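Local coordinates for protein ABC sugar (Ribose) transporter, periplasmic substrate-binding subunit (Rhodobacter sphaeroides, PDB 3L49) that probably binds a carbohydrate in the periplasm as the substrate-binding subunit of an ABC sugar transporter, at residues L21-Y24 against Q25-A29; G70-D73 against V74-W78; N102-S105 against N106-S109; V259-L263 against A264-V268. One frame throughout, in Å; residues are numbered along the deposited sequence.

Overall arrangement
The four contacts follow one another along the chain, none touching another, and all are local. Contacts 1 and 2 lie on helices 18-33 and 72-84 of two beta-alpha-beta units, their centres about 22 Å apart. Contact 3 links strand 101-105 to helix 107-122. Strands 7-12, 64-68, 89-92 and 101-105 beside these contacts belong to one sheet. Contact 4 ends helix 248-263, its nearest atoms within about 7 Å of contact 3. Contacts 1, 2 and 3, near helix starts, each have a residue within about 8 Å of a bound unidentified ligand, consistent with a binding cleft, whereas contact 4 lies at the surface, about 26 Å from the chain's centre.

Contact 1 of 4, residues L21-Y24 against Q25-A29; sequences LKAY and QAQIA
Y24 beside I28, L21 beside Q25 and A23 gripped by Q27 form a local contact between successive turns of helix 18-33, partly buried where the helix packs on the sheet. The backbone bonds join each residue to the fourth one on, as from Q25 N to L21 O (3.0 Å), and the side chains add to this. A23 O takes two donors, reached from opposite faces of its plane: Q27 N at 3.2 Å and Q27 NE2 at 2.9 Å. The second stands well above the carbonyl plane, 67° out of it and off any lone pair. Q27 gets there because its CG lies beside its own backbone N (chi1 -78°) and the chain then runs extended. NE2 also bonds Q68 OE1 on strand 64-68, so a glutamine suits this buried place: its amide nitrogen serves two acceptors. A23, whose small methyl touches Q68, probably lets the helix pack closely here.

This is the helix of the beta-alpha-beta unit formed with strands 7-12 and 37-42, in a Rossmann-like lobe of the kind found in periplasmic binding proteins. Y24 and I28 lie on its sheet-facing side: CE1 of the Y24 ring meets I28 CD1 at 3.7 Å, approaching obliquely, and both side chains rest on I10 and A40. At the more exposed flank, L21 CD1 lies 3.5 Å from both OE1 and NE2 of Q25, whose bend at chi2 (106°) folds the amide back beside it. K22 turns away from the following turn, and its ammonium group makes a salt bridge with D18.

Contact 2 of 4, residues G70-D73 against V74-W78; sequences GNLD and VLNPW
L72 against N76, N71 against V74 and L75 over the N71 carbonyl build the first turn of helix 72-84, the helix of a beta-alpha-beta unit with strands 64-68 and 89-92. The methyl CD2 of L72 lies 3.4 Å from N76 OD1, and the two side chains also share neighbours, since both touch T96. In the backbone of this turn N76 N donates to L72 O at 2.8 Å, almost in line with the carbonyl bond (C=O...N 168°). One residue earlier, L75 N bonds N71 O (3.2 Å), while L75 CD2 settles 3.4 Å from that same oxygen, so a polar atom is partly wrapped by an apolar branch. With CG1 anti to the backbone N (chi1 -171°), V74 turns its CG2 to pack on N71 CB at 3.8 Å.

Next come the residues that position this turn. N71 stands at the N-cap, yet its side chain makes no capping bond; its OD1 instead bonds S136 OG, tying the start of the helix to the loop before helix 138-152. G70 leads into the cap with a positive phi (98°), at which a CB would jam against the preceding carbonyl oxygen, so glycine fits. L75 and W78 both face helix 47-60, L75 touching Q50 and W78 touching V51 and Q55, whereas N76 reaches H98 in a loop. Proline suits position 77 only at a price: having no N-H, it cannot answer D73 O, and the helix kinks. Instead of an amide, D73 O meets the ring methylene P77 CD at 3.9 Å, and W78 N turns to L75 O at 2.8 Å.

Contact 3 of 4, residues N102-S105 against N106-S109; sequences NTTS and NNYS
N107 reaches back toward T104 and S105, the last residues before the junction between strand and helix. From its CB the chain turns beside the backbone N (chi1 -74°), which carries the amide toward the strand rather than out along the helix. CG passes 3.9 Å from S105 O. At the tip, ND2 lies 3.2 Å from that oxygen, at an angle too poor for a hydrogen bond, and 3.3 Å from T104 OG1. Its clear acceptor is water 1, at 3.2 Å from ND2, which also takes a weak bond from S105 N. The other branch, OD1, receives a hydrogen bond from R143 NE on helix 138-152, so asparagine serves here by offering a donor and an acceptor in one short, buried group. The N107 side chain is about 6 Å from a bound unidentified ligand.

The neighbours are held in turn. T104 OG1, set anti to its own N (chi1 -176°), bonds D93 OD1, and S105 OG bonds Q246 OE1.

N106, the centre of an inverse gamma turn, swings the chain from strand to helix. Its OD1 accepts from S109 N at 3.3 Å, a straight bond (166°) with the donor well above the carbonyl plane, and takes a weak second bond from Y108 N. These bonds make N106 the N-cap at a strand-to-helix junction, probably one of the crossovers between the two lobes of a periplasmic binding protein.

Contact 4 of 4, residues V259-L263 against A264-V268; sequences VARHL and AGQEV
A Schellman motif, in which Q266 and G265 turn back on R261 and H262, closes helix 248-263. Q266 N donates to R261 O (3.1 Å) and G265 N to H262 O (3.1 Å), the latter donor standing 64° out of the carbonyl plane. G265 has the positive phi (66°) that the turn requires and that glycine adopts easily. A264 N, just before it, makes only weak bonds to A260 O and R261 O.

Beyond the motif the chain runs through a loop to strand 271-280, and helix side chains pack against its first residues. R261 reaches out along this loop, its chain extended from CG to NE. Q266 OE1 lies 3.3 Å from R261 CG and sits over one face of the guanidinium, toward its rim, with the two flat groups turned 79° apart. R261 NH1 comes 2.8 Å from E267 O. A long, flexible arginine suits this surface position: its methylenes pack against Q266 and V268 while its charged end lies near polar loop atoms. V268 CG2 packs 3.6 Å from H262 N and 3.7 Å from R261 CB, while H262 itself touches P88 and I100, and L263 touches I8 of strand 7-12.

Contact 1 of 4, residues L21-Y24 against Q25-A29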
loop_
_atom_site.group_PDB
_atom_site.type_symbol
_atom_site.label_atom_id
_atom_site.label_comp_id
_atom_site.label_asym_id
_atom_site.label_seq_id
_atom_site.Cartn_x
_atom_site.Cartn_y
_atom_site.Cartn_z
ATOM N N LEU A 21 -2.292 -9.945 3.288
ATOM C CA LEU A 21 -2.307 -11.243 3.942
ATOM C C LEU A 21 -1.058 -11.448 4.794
ATOM O O LEU A 21 -1.159 -11.922 5.927
ATOM C CB LEU A 21 -2.479 -12.379 2.928
ATOM C CG LEU A 21 -2.466 -13.800 3.518
ATOM C CD1 LEU A 21 -3.665 -14.028 4.425
ATOM C CD2 LEU A 21 -2.382 -14.880 2.435
ATOM N N LYS A 22 0.101 -11.070 4.252
ATOM C CA LYS A 22 1.373 -11.122 4.992
ATOM C C LYS A 22 1.387 -10.277 6.272
ATOM O O LYS A 22 1.874 -10.740 7.300
ATOM C CB LYS A 22 2.554 -10.728 4.095
ATOM C CG LYS A 22 3.443 -11.882 3.631
ATOM C CD LYS A 22 2.777 -12.779 2.592
ATOM C CE LYS A 22 3.807 -13.437 1.676
ATOM N NZ LYS A 22 4.460 -12.449 0.761
ATOM N N ALA A 23 0.851 -9.056 6.203
ATOM C CA ALA A 23 0.821 -8.161 7.357
ATOM C C ALA A 23 -0.127 -8.671 8.450
ATOM O O ALA A 23 0.194 -8.638 9.648
ATOM C CB ALA A 23 0.420 -6.761 6.913
ATOM N N TYR A 24 -1.291 -9.148 8.008
ATOM C CA TYR A 24 -2.359 -9.658 8.862
ATOM C C TYR A 24 -1.918 -10.912 9.613
ATOM O O TYR A 24 -2.134 -11.026 10.821
ATOM C CB TYR A 24 -3.567 -9.954 7.982
ATOM C CG TYR A 24 -4.858 -10.319 8.677
ATOM C CD1 TYR A 24 -5.284 -11.642 8.738
ATOM C CD2 TYR A 24 -5.679 -9.336 9.231
ATOM C CE1 TYR A 24 -6.484 -11.982 9.347
ATOM C CE2 TYR A 24 -6.881 -9.666 9.848
ATOM C CZ TYR A 24 -7.273 -10.993 9.897
ATOM O OH TYR A 24 -8.457 -11.341 10.493
ATOM N N GLN A 25 -1.277 -11.826 8.890
ATOM C CA GLN A 25 -0.784 -13.088 9.437
ATOM C C GLN A 25 0.339 -12.861 10.441
ATOM O O GLN A 25 0.429 -13.572 11.445
ATOM C CB GLN A 25 -0.237 -13.951 8.309
ATOM C CG GLN A 25 -0.692 -15.378 8.319
ATOM C CD GLN A 25 -1.704 -15.649 7.229
ATOM O OE1 GLN A 25 -1.348 -16.048 6.117
ATOM N NE2 GLN A 25 -2.977 -15.415 7.534
ATOM N N ALA A 26 1.197 -11.877 10.145
ATOM C CA ALA A 26 2.349 -11.523 10.985
ATOM C C ALA A 26 1.922 -10.969 12.340
ATOM O O ALA A 26 2.561 -11.252 13.360
ATOM C CB ALA A 26 3.237 -10.528 10.271
ATOM N N GLN A 27 0.850 -10.173 12.328
ATOM C CA GLN A 27 0.237 -9.656 13.543
ATOM C C GLN A 27 -0.285 -10.774 14.439
ATOM O O GLN A 27 0.046 -10.815 15.624
ATOM C CB GLN A 27 -0.895 -8.680 13.214
ATOM C CG GLN A 27 -0.421 -7.305 12.815
ATOM C CD GLN A 27 -1.488 -6.526 12.084
ATOM O OE1 GLN A 27 -2.362 -5.934 12.697
ATOM N NE2 GLN A 27 -1.423 -6.531 10.763
ATOM N N ILE A 28 -1.080 -11.675 13.857
ATOM C CA ILE A 28 -1.653 -12.816 14.576
ATOM C C ILE A 28 -0.545 -13.657 15.197
ATOM O O ILE A 28 -0.591 -13.961 16.396
ATOM C CB ILE A 28 -2.545 -13.690 13.648
ATOM C CG1 ILE A 28 -3.782 -12.912 13.181
ATOM C CG2 ILE A 28 -2.985 -14.989 14.341
ATOM C CD1 ILE A 28 -4.552 -13.604 12.039
ATOM N N ALA A 29 0.456 -13.991 14.378
ATOM C CA ALA A 29 1.600 -14.817 14.782
ATOM C C ALA A 29 2.389 -14.210 15.938
ATOM O O ALA A 29 2.797 -14.924 16.856
ATOM C CB ALA A 29 2.520 -15.060 13.594
#

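Contact 2 of 4, residues G70-D73 against V74-W78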
loop_
_atom_site.group_PDB
_atom_site.type_symbol
_atom_site.label_atom_id
_atom_site.label_comp_id
_atom_site.label_asym_id
_atom_site.label_seq_id
_atom_site.Cartn_x
_atom_site.Cartn_y
_atom_site.Cartn_z
ATOM N N GLY A 70 -7.343 0.700 4.674
ATOM C CA GLY A 70 -8.706 1.183 4.520
ATOM C C GLY A 70 -8.795 2.683 4.344
ATOM O O GLY A 70 -7.785 3.391 4.403
ATOM N N ASN A 71 -10.017 3.161 4.129
ATOM C CA ASN A 71 -10.284 4.581 3.927
ATOM C C ASN A 71 -10.394 5.320 5.246
ATOM O O ASN A 71 -11.224 4.973 6.090
ATOM C CB ASN A 71 -11.561 4.771 3.112
ATOM C CG ASN A 71 -11.316 4.728 1.615
ATOM O OD1 ASN A 71 -11.944 5.475 0.871
ATOM N ND2 ASN A 71 -10.406 3.865 1.164
ATOM N N LEU A 72 -9.548 6.339 5.400
ATOM C CA LEU A 72 -9.446 7.128 6.631
ATOM C C LEU A 72 -10.725 7.912 6.925
ATOM O O LEU A 72 -11.192 7.938 8.067
ATOM C CB LEU A 72 -8.259 8.104 6.545
ATOM C CG LEU A 72 -7.328 8.364 7.742
ATOM C CD1 LEU A 72 -6.960 9.844 7.805
ATOM C CD2 LEU A 72 -7.894 7.905 9.087
ATOM N N ASP A 73 -11.281 8.538 5.887
ATOM C CA ASP A 73 -12.467 9.387 6.014
ATOM C C ASP A 73 -13.672 8.626 6.557
ATOM O O ASP A 73 -14.430 9.163 7.365
ATOM C CB ASP A 73 -12.799 10.088 4.683
ATOM C CG ASP A 73 -13.050 9.111 3.531
ATOM O OD1 ASP A 73 -12.495 7.987 3.538
ATOM O OD2 ASP A 73 -13.806 9.484 2.605
ATOM N N VAL A 74 -13.816 7.371 6.130
ATOM C CA VAL A 74 -14.867 6.490 6.622
ATOM C C VAL A 74 -14.586 6.087 8.074
ATOM O O VAL A 74 -15.485 6.113 8.925
ATOM C CB VAL A 74 -15.024 5.222 5.729
ATOM C CG1 VAL A 74 -16.266 4.425 6.132
ATOM C CG2 VAL A 74 -15.103 5.599 4.251
ATOM N N LEU A 75 -13.330 5.740 8.345
ATOM C CA LEU A 75 -12.915 5.229 9.651
ATOM C C LEU A 75 -12.892 6.262 10.773
ATOM O O LEU A 75 -13.213 5.923 11.914
ATOM C CB LEU A 75 -11.549 4.540 9.541
ATOM C CG LEU A 75 -11.428 3.019 9.352
ATOM C CD1 LEU A 75 -12.710 2.329 8.866
ATOM C CD2 LEU A 75 -10.258 2.721 8.426
ATOM N N ASN A 76 -12.527 7.505 10.449
ATOM C CA ASN A 76 -12.324 8.580 11.451
ATOM C C ASN A 76 -13.278 8.636 12.664
ATOM O O ASN A 76 -12.794 8.590 13.807
ATOM C CB ASN A 76 -12.203 9.963 10.789
ATOM C CG ASN A 76 -10.791 10.285 10.357
ATOM O OD1 ASN A 76 -9.822 9.963 11.051
ATOM N ND2 ASN A 76 -10.665 10.940 9.204
ATOM N N PRO A 77 -14.622 8.699 12.433
ATOM C CA PRO A 77 -15.524 8.756 13.600
ATOM C C PRO A 77 -15.496 7.494 14.459
ATOM O O PRO A 77 -15.788 7.558 15.650
ATOM C CB PRO A 77 -16.917 8.912 12.975
ATOM C CG PRO A 77 -16.675 9.357 11.568
ATOM C CD PRO A 77 -15.393 8.721 11.168
ATOM N N TRP A 78 -15.139 6.364 13.851
ATOM C CA TRP A 78 -15.089 5.087 14.566
ATOM C C TRP A 78 -13.781 4.926 15.317
ATOM O O TRP A 78 -13.750 4.332 16.397
ATOM C CB TRP A 78 -15.387 3.924 13.609
ATOM C CG TRP A 78 -16.777 4.064 13.077
ATOM C CD1 TRP A 78 -17.144 4.530 11.844
ATOM C CD2 TRP A 78 -17.998 3.822 13.795
ATOM N NE1 TRP A 78 -18.514 4.565 11.743
ATOM C CE2 TRP A 78 -19.062 4.141 12.928
ATOM C CE3 TRP A 78 -18.292 3.353 15.086
ATOM C CZ2 TRP A 78 -20.404 3.996 13.303
ATOM C CZ3 TRP A 78 -19.624 3.217 15.461
ATOM C CH2 TRP A 78 -20.661 3.539 14.571
#

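Contact 3 of 4, residues N102-S105 against N106-S109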
loop_
_atom_site.group_PDB
_atom_site.type_symbol
_atom_site.label_atom_id
_atom_site.label_comp_id
_atom_site.label_asym_id
_atom_site.label_seq_id
_atom_site.Cartn_x
_atom_site.Cartn_y
_atom_site.Cartn_z
ATOM N N ASN A 102 1.999 4.400 14.442
ATOM C CA ASN A 102 1.748 3.879 13.114
ATOM C C ASN A 102 2.981 3.152 12.606
ATOM O O ASN A 102 3.983 3.789 12.315
ATOM C CB ASN A 102 1.387 5.018 12.157
ATOM C CG ASN A 102 1.132 4.530 10.745
ATOM O OD1 ASN A 102 0.392 3.569 10.529
ATOM N ND2 ASN A 102 1.743 5.192 9.775
ATOM N N THR A 103 2.913 1.823 12.516
ATOM C CA THR A 103 3.992 1.041 11.915
ATOM C C THR A 103 3.752 0.934 10.406
ATOM O O THR A 103 2.644 0.654 9.977
ATOM C CB THR A 103 4.136 -0.355 12.575
ATOM O OG1 THR A 103 4.349 -0.192 13.985
ATOM C CG2 THR A 103 5.323 -1.116 11.991
ATOM N N THR A 104 4.795 1.165 9.612
ATOM C CA THR A 104 4.652 1.384 8.171
ATOM C C THR A 104 6.023 1.318 7.485
ATOM O O THR A 104 6.961 0.791 8.055
ATOM C CB THR A 104 3.933 2.750 7.896
ATOM O OG1 THR A 104 3.697 2.929 6.492
ATOM C CG2 THR A 104 4.732 3.937 8.468
ATOM N N SER A 105 6.120 1.835 6.260
ATOM C CA SER A 105 7.390 2.041 5.573
ATOM C C SER A 105 7.590 3.529 5.350
ATOM O O SER A 105 6.690 4.327 5.634
ATOM C CB SER A 105 7.395 1.326 4.227
ATOM O OG SER A 105 7.396 -0.075 4.398
ATOM N N ASN A 106 8.761 3.910 4.844
ATOM C CA ASN A 106 9.012 5.309 4.529
ATOM C C ASN A 106 8.473 5.608 3.145
ATOM O O ASN A 106 9.175 5.496 2.141
ATOM C CB ASN A 106 10.496 5.658 4.631
ATOM C CG ASN A 106 10.753 7.161 4.577
ATOM O OD1 ASN A 106 9.882 7.945 4.194
ATOM N ND2 ASN A 106 11.959 7.568 4.964
ATOM N N ASN A 107 7.216 6.024 3.113
ATOM C CA ASN A 107 6.495 6.189 1.857
ATOM C C ASN A 107 6.873 7.459 1.132
ATOM O O ASN A 107 6.611 7.602 -0.065
ATOM C CB ASN A 107 4.992 6.068 2.096
ATOM C CG ASN A 107 4.587 4.638 2.342
ATOM O OD1 ASN A 107 4.589 3.829 1.417
ATOM N ND2 ASN A 107 4.281 4.297 3.597
ATOM N N TYR A 108 7.529 8.347 1.879
ATOM C CA TYR A 108 8.075 9.604 1.383
ATOM C C TYR A 108 9.296 9.364 0.499
ATOM O O TYR A 108 9.384 9.921 -0.590
ATOM C CB TYR A 108 8.466 10.495 2.561
ATOM C CG TYR A 108 7.327 10.840 3.495
ATOM C CD1 TYR A 108 7.046 10.049 4.613
ATOM C CD2 TYR A 108 6.538 11.962 3.269
ATOM C CE1 TYR A 108 6.006 10.368 5.471
ATOM C CE2 TYR A 108 5.501 12.281 4.115
ATOM C CZ TYR A 108 5.241 11.491 5.214
ATOM O OH TYR A 108 4.204 11.834 6.060
ATOM N N SER A 109 10.230 8.544 0.985
ATOM C CA SER A 109 11.409 8.121 0.222
ATOM C C SER A 109 10.972 7.235 -0.935
ATOM O O SER A 109 11.344 7.478 -2.083
ATOM C CB SER A 109 12.395 7.332 1.105
ATOM O OG SER A 109 12.889 8.103 2.183
HETATM O O HOH W 1 3.684 1.156 3.888
#

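Contact 4 of 4, residues V259-L263 against A264-V268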
loop_
_atom_site.group_PDB
_atom_site.type_symbol
_atom_site.label_atom_id
_atom_site.label_comp_id
_atom_site.label_asym_id
_atom_site.label_seq_id
_atom_site.Cartn_x
_atom_site.Cartn_y
_atom_site.Cartn_z
ATOM N N VAL A 259 2.597 -2.340 20.440
ATOM C CA VAL A 259 1.520 -2.643 21.380
ATOM C C VAL A 259 2.082 -3.203 22.692
ATOM O O VAL A 259 1.784 -2.699 23.775
ATOM C CB VAL A 259 0.504 -3.656 20.788
ATOM C CG1 VAL A 259 -0.603 -3.946 21.784
ATOM C CG2 VAL A 259 -0.094 -3.136 19.496
ATOM N N ALA A 260 2.914 -4.233 22.578
ATOM C CA ALA A 260 3.499 -4.905 23.735
ATOM C C ALA A 260 4.391 -3.981 24.568
ATOM O O ALA A 260 4.489 -4.146 25.779
ATOM C CB ALA A 260 4.274 -6.130 23.286
ATOM N N ARG A 261 5.022 -3.007 23.911
ATOM C CA ARG A 261 5.886 -2.044 24.586
ATOM C C ARG A 261 5.043 -1.080 25.403
ATOM O O ARG A 261 5.319 -0.851 26.575
ATOM C CB ARG A 261 6.727 -1.264 23.570
ATOM C CG ARG A 261 8.142 -0.989 24.014
ATOM C CD ARG A 261 8.891 -0.088 23.037
ATOM N NE ARG A 261 10.335 -0.166 23.256
ATOM C CZ ARG A 261 11.012 0.530 24.167
ATOM N NH1 ARG A 261 10.394 1.389 24.968
ATOM N NH2 ARG A 261 12.324 0.368 24.276
ATOM N N HIS A 262 4.006 -0.544 24.765
ATOM C CA HIS A 262 3.085 0.417 25.361
ATOM C C HIS A 262 2.381 -0.125 26.610
ATOM O O HIS A 262 2.211 0.593 27.603
ATOM C CB HIS A 262 2.048 0.828 24.319
ATOM C CG HIS A 262 0.948 1.686 24.860
ATOM N ND1 HIS A 262 1.100 3.037 25.079
ATOM C CD2 HIS A 262 -0.320 1.385 25.225
ATOM C CE1 HIS A 262 -0.028 3.533 25.557
ATOM N NE2 HIS A 262 -0.905 2.552 25.654
ATOM N N LEU A 263 1.983 -1.393 26.549
ATOM C CA LEU A 263 1.229 -2.012 27.631
ATOM C C LEU A 263 2.126 -2.359 28.817
ATOM O O LEU A 263 1.658 -2.467 29.951
ATOM C CB LEU A 263 0.461 -3.239 27.122
ATOM C CG LEU A 263 -0.697 -2.973 26.148
ATOM C CD1 LEU A 263 -1.231 -4.261 25.559
ATOM C CD2 LEU A 263 -1.822 -2.180 26.802
ATOM N N ALA A 264 3.419 -2.518 28.553
ATOM C CA ALA A 264 4.411 -2.688 29.606
ATOM C C ALA A 264 4.887 -1.333 30.159
ATOM O O ALA A 264 5.920 -1.264 30.823
ATOM C CB ALA A 264 5.593 -3.513 29.096
ATOM N N GLY A 265 4.125 -0.270 29.889
ATOM C CA GLY A 265 4.422 1.083 30.369
ATOM C C GLY A 265 5.691 1.707 29.805
ATOM O O GLY A 265 6.395 2.442 30.498
ATOM N N GLN A 266 5.988 1.417 28.545
ATOM C CA GLN A 266 7.227 1.886 27.942
ATOM C C GLN A 266 6.978 2.890 26.836
ATOM O O GLN A 266 5.865 2.984 26.308
ATOM C CB GLN A 266 8.061 0.714 27.430
ATOM C CG GLN A 266 8.659 -0.138 28.533
ATOM C CD GLN A 266 9.404 -1.345 28.000
ATOM O OE1 GLN A 266 9.858 -1.358 26.853
ATOM N NE2 GLN A 266 9.542 -2.368 28.837
ATOM N N GLU A 267 8.017 3.654 26.509
ATOM C CA GLU A 267 7.904 4.695 25.499
ATOM C C GLU A 267 7.922 4.134 24.093
ATOM O O GLU A 267 8.825 3.388 23.709
ATOM C CB GLU A 267 8.961 5.793 25.677
ATOM C CG GLU A 267 8.604 6.829 26.761
ATOM C CD GLU A 267 7.584 7.888 26.311
ATOM O OE1 GLU A 267 6.537 7.543 25.712
ATOM O OE2 GLU A 267 7.827 9.083 26.581
ATOM N N VAL A 268 6.885 4.490 23.350
ATOM C CA VAL A 268 6.708 4.068 21.978
ATOM C C VAL A 268 6.780 5.332 21.131
ATOM O O VAL A 268 6.187 6.349 21.480
ATOM C CB VAL A 268 5.344 3.333 21.800
ATOM C CG1 VAL A 268 5.073 2.982 20.352
ATOM C CG2 VAL A 268 5.310 2.069 22.639
#